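Inulin fructotransferase (Bacillus sp. snu-7, PDB 2INV) catalyses intramolecular fructosyl transfer on inulin, breaking the polymer down with release of a di-fructose anhydride. Local coordinates at residues Ile353-Gly358 with Ala381-Ser386; Asp230-Leu235 with Leu256-Gly261. One frame throughout, in Å; residues are numbered along the deposited sequence.

Interaction 1 of 2, residues Ile353-Gly358 with Ala381-Ser386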
# COMPACT_ATOMS: atom_id res chain seq x y z
N ILE A 353 4.58 20.74 -18.08
CA ILE A 353 4.42 21.34 -16.76
C ILE A 353 4.25 22.86 -16.82
O ILE A 353 5.09 23.58 -17.36
CB ILE A 353 5.61 21.01 -15.84
CG1 ILE A 353 5.65 19.50 -15.59
CG2 ILE A 353 5.49 21.76 -14.52
CD1 ILE A 353 6.90 19.02 -14.88
N LEU A 354 3.13 23.33 -16.28
CA LEU A 354 2.84 24.76 -16.26
C LEU A 354 2.76 25.27 -14.83
O LEU A 354 1.98 24.77 -14.01
CB LEU A 354 1.53 25.09 -16.98
CG LEU A 354 1.09 26.54 -16.82
CD1 LEU A 354 2.10 27.47 -17.47
CD2 LEU A 354 -0.29 26.73 -17.44
N ILE A 355 3.57 26.27 -14.56
CA ILE A 355 3.62 26.91 -13.26
C ILE A 355 2.87 28.22 -13.50
O ILE A 355 3.44 29.24 -13.88
CB ILE A 355 5.11 27.11 -12.85
CG1 ILE A 355 5.83 25.76 -12.95
CG2 ILE A 355 5.22 27.65 -11.44
CD1 ILE A 355 5.26 24.67 -12.04
N ALA A 356 1.55 28.14 -13.30
CA ALA A 356 0.61 29.24 -13.51
C ALA A 356 0.87 30.51 -12.73
O ALA A 356 0.64 31.62 -13.23
CB ALA A 356 -0.81 28.75 -13.21
N GLY A 357 1.33 30.34 -11.50
CA GLY A 357 1.61 31.48 -10.67
C GLY A 357 2.19 30.93 -9.40
O GLY A 357 2.06 29.75 -9.12
N GLY A 358 2.84 31.78 -8.63
CA GLY A 358 3.40 31.27 -7.41
C GLY A 358 4.86 31.58 -7.27
O GLY A 358 5.57 31.95 -8.22
N ALA A 381 4.36 34.43 -16.53
CA ALA A 381 4.88 35.73 -16.11
C ALA A 381 4.55 36.15 -14.68
O ALA A 381 5.13 37.10 -14.16
CB ALA A 381 4.40 36.81 -17.09
N SER A 382 3.62 35.45 -14.05
CA SER A 382 3.24 35.76 -12.68
C SER A 382 4.23 35.15 -11.71
O SER A 382 4.50 35.71 -10.65
CB SER A 382 1.83 35.23 -12.36
OG SER A 382 0.84 35.89 -13.11
N THR A 383 4.78 34.00 -12.09
CA THR A 383 5.72 33.29 -11.25
C THR A 383 6.97 34.07 -10.87
O THR A 383 7.45 34.92 -11.61
CB THR A 383 6.20 31.98 -11.92
OG1 THR A 383 7.01 32.30 -13.06
CG2 THR A 383 5.03 31.14 -12.34
N THR A 384 7.48 33.76 -9.68
CA THR A 384 8.69 34.37 -9.17
C THR A 384 9.56 33.33 -8.49
O THR A 384 9.06 32.38 -7.87
CB THR A 384 8.41 35.47 -8.13
OG1 THR A 384 7.73 34.91 -7.00
CG2 THR A 384 7.60 36.60 -8.73
N HIS A 385 10.86 33.53 -8.64
CA HIS A 385 11.88 32.70 -8.03
C HIS A 385 11.75 31.18 -8.22
O HIS A 385 12.13 30.40 -7.34
CB HIS A 385 11.95 33.09 -6.55
CG HIS A 385 11.86 34.57 -6.33
ND1 HIS A 385 12.50 35.49 -7.13
CD2 HIS A 385 11.15 35.30 -5.43
CE1 HIS A 385 12.20 36.71 -6.74
NE2 HIS A 385 11.38 36.62 -5.71
N SER A 386 11.24 30.75 -9.38
CA SER A 386 11.08 29.33 -9.70
C SER A 386 12.43 28.72 -10.04
O SER A 386 13.38 29.45 -10.34
CB SER A 386 10.15 29.14 -10.90
OG SER A 386 8.92 29.84 -10.74
O HOH W 1 7.08 29.56 -8.75
O HOH W 2 2.78 34.91 -8.64

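Interaction 2 of 2, residues Asp230-Leu235 with Leu256-Gly261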
# COMPACT_ATOMS: atom_id res chain seq x y z
N ASP A 230 -16.82 15.27 -16.89
CA ASP A 230 -17.35 16.38 -16.11
C ASP A 230 -17.11 16.18 -14.62
O ASP A 230 -17.61 16.95 -13.79
CB ASP A 230 -18.85 16.52 -16.34
CG ASP A 230 -19.18 16.86 -17.77
OD1 ASP A 230 -18.54 17.77 -18.35
OD2 ASP A 230 -20.10 16.22 -18.33
N GLY A 231 -16.37 15.13 -14.28
CA GLY A 231 -16.13 14.86 -12.88
C GLY A 231 -14.66 14.81 -12.53
O GLY A 231 -13.78 14.91 -13.39
N VAL A 232 -14.39 14.63 -11.24
CA VAL A 232 -13.04 14.55 -10.75
C VAL A 232 -12.75 13.10 -10.38
O VAL A 232 -13.68 12.34 -10.08
CB VAL A 232 -12.86 15.43 -9.52
CG1 VAL A 232 -13.07 16.89 -9.90
CG2 VAL A 232 -13.84 15.03 -8.43
N THR A 233 -11.48 12.74 -10.41
CA THR A 233 -11.11 11.39 -10.05
C THR A 233 -10.85 11.53 -8.55
O THR A 233 -11.64 11.05 -7.73
CB THR A 233 -9.88 10.96 -10.84
OG1 THR A 233 -10.14 11.14 -12.24
CG2 THR A 233 -9.57 9.49 -10.59
N LEU A 234 -9.76 12.19 -8.19
CA LEU A 234 -9.46 12.42 -6.77
C LEU A 234 -9.44 13.93 -6.58
O LEU A 234 -8.70 14.65 -7.25
CB LEU A 234 -8.11 11.84 -6.38
CG LEU A 234 -7.68 12.19 -4.94
CD1 LEU A 234 -8.67 11.62 -3.94
CD2 LEU A 234 -6.29 11.65 -4.69
N LEU A 235 -10.28 14.40 -5.67
CA LEU A 235 -10.39 15.82 -5.38
C LEU A 235 -10.15 16.07 -3.90
O LEU A 235 -10.68 15.35 -3.04
CB LEU A 235 -11.78 16.31 -5.79
CG LEU A 235 -12.29 17.65 -5.28
CD1 LEU A 235 -11.40 18.79 -5.74
CD2 LEU A 235 -13.71 17.85 -5.79
N LEU A 256 -7.28 14.00 -12.89
CA LEU A 256 -7.05 12.73 -12.21
C LEU A 256 -6.77 13.02 -10.75
O LEU A 256 -7.19 12.28 -9.87
CB LEU A 256 -5.89 11.97 -12.85
CG LEU A 256 -6.10 11.49 -14.29
CD1 LEU A 256 -4.88 10.70 -14.73
CD2 LEU A 256 -7.35 10.63 -14.38
N ILE A 257 -6.05 14.11 -10.50
CA ILE A 257 -5.74 14.52 -9.14
C ILE A 257 -5.91 16.02 -9.11
O ILE A 257 -5.25 16.76 -9.84
CB ILE A 257 -4.32 14.13 -8.72
CG1 ILE A 257 -4.23 12.61 -8.61
CG2 ILE A 257 -3.98 14.79 -7.38
CD1 ILE A 257 -2.85 12.10 -8.32
N GLU A 258 -6.82 16.47 -8.25
CA GLU A 258 -7.12 17.88 -8.18
C GLU A 258 -7.22 18.39 -6.75
O GLU A 258 -8.15 18.06 -6.01
CB GLU A 258 -8.43 18.12 -8.93
CG GLU A 258 -8.72 19.55 -9.24
CD GLU A 258 -10.03 19.68 -9.98
OE1 GLU A 258 -10.24 18.89 -10.93
OE2 GLU A 258 -10.86 20.55 -9.62
N PHE A 259 -6.25 19.23 -6.39
CA PHE A 259 -6.19 19.83 -5.07
C PHE A 259 -6.55 21.31 -5.14
O PHE A 259 -6.05 22.01 -6.01
CB PHE A 259 -4.75 19.80 -4.52
CG PHE A 259 -4.22 18.44 -4.17
CD1 PHE A 259 -5.04 17.31 -4.17
CD2 PHE A 259 -2.89 18.29 -3.78
CE1 PHE A 259 -4.53 16.07 -3.78
CE2 PHE A 259 -2.38 17.07 -3.39
CZ PHE A 259 -3.21 15.95 -3.39
N THR A 260 -7.42 21.79 -4.27
CA THR A 260 -7.64 23.22 -4.26
C THR A 260 -7.28 23.69 -2.87
O THR A 260 -7.85 23.25 -1.87
CB THR A 260 -9.08 23.68 -4.62
OG1 THR A 260 -9.20 25.08 -4.33
CG2 THR A 260 -10.13 22.91 -3.85
N GLY A 261 -6.27 24.55 -2.82
CA GLY A 261 -5.81 25.11 -1.57
C GLY A 261 -5.32 24.10 -0.54
O GLY A 261 -5.50 24.32 0.66

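Interaction 1 of 2, residues Ile353-Gly358 with Ala381-Ser386
Thr383 of the 381-386 loop sets its methyl against Ile355 and the last residues of its strand, Ala356 and Gly357, and this is the close-packed part of the contact. The two CG2 methyls, of Ile355 and Thr383, meet at 3.6 Å, with the side chains crossing at about a right angle. Thr383 CG2 also lies 3.8 Å from Gly357 CA. A first torsion of 68° places OG1 of Thr383 between its own backbone N and carbonyl carbon, where Asp380 O receives it in a hydrogen bond, and leaves the methyl to face Ile355. Polar and apolar branches are thus sorted to different partners.

Beyond this methyl the contact becomes polar. Thr384 N donates to Gly358 O over 3.0 Å in a fairly straight bond (163° at the hydrogen), tilted somewhat out of the carbonyl plane. The same oxygen receives a CA-H contact from Thr383, whose CA is 3.3 Å away, and a weak bond from a water that also pairs with Ser386 OG at 2.7 Å.

On the looser, more exposed side, Ser382 CB lies 3.9 Å from Ala356 O and slightly farther from Gly357 CA, and a second water does the joining: it accepts from Gly358 N and donates to Ser382 O over 2.8 Å. Here, then, a water bridges the two backbones, beside the one direct bond from Thr384 N.

The contact lies at the end of strand 351-357, which runs between strands 320-323 and 375-379 of the parallel beta-helix. Inward, Ile355 packs on Ile322, Leu379 and Val363, so one side chain joins successive coils, while Asp359, just past the strand, holds Thr384 OG1.

Interaction 2 of 2, residues Asp230-Leu235 with Leu256-Gly261
Leu234 uses both its amide and its carbonyl to pair with the next coil. Its N donates to Leu256 O at 3.1 Å, and its O accepts from Glu258 N at 2.8 Å; the bond to Leu256 is the more bent of the two (145° against 152° at the hydrogen). This is the alternation of a parallel ladder, in which one residue bonds to the two neighbours of its partner, Ile257. Ile257 CA adds a CA-H contact to the same Leu234 oxygen, and Leu235 CA makes another to Glu258 O at 3.2 Å.

At the corner, Thr233 and Leu256 lie side by side and point the same way, OG1 3.6 Å from CD2; that hydroxyl is satisfied by Ser255 O. Leu235 CD1 leans onto Glu258 O.

The buried carboxylate of Glu258 has CG anti to the backbone N (chi1 -166°), which carries it along the face it shares with Leu235. There OE1 takes a hydrogen bond from Ser255 OG and touches Val232 CG1 at 3.6 Å, the two side chains crossing at about a right angle, while OE2 forms a salt bridge with Arg254. A buried acid with Arg254 as salt-bridge partner and Arg281 alongside is probably ionised, consistent with a charge balanced by Arg254, while Ser255 OG satisfies the other oxygen.

How the interactions relate
Followed from the N terminus, the chain first closes interaction 2, where 256-261 returns beside 230-235 after 20 intervening residues, and then interaction 1, where 381-386 returns beside 353-358 after 22. Each loop is one turn of the right-handed parallel beta-helix. The loops follow in series, neither nesting nor crossing, and their nearest atoms stay about 11 Å apart. Strand pairing links them: 258-260 adjoins 280-283, which adjoins 320-323, and that in turn adjoins 351-357. Interaction 2 ties coils in the buried middle of the solenoid, whereas interaction 1 ties a strand end to a connecting loop toward the C-terminal end.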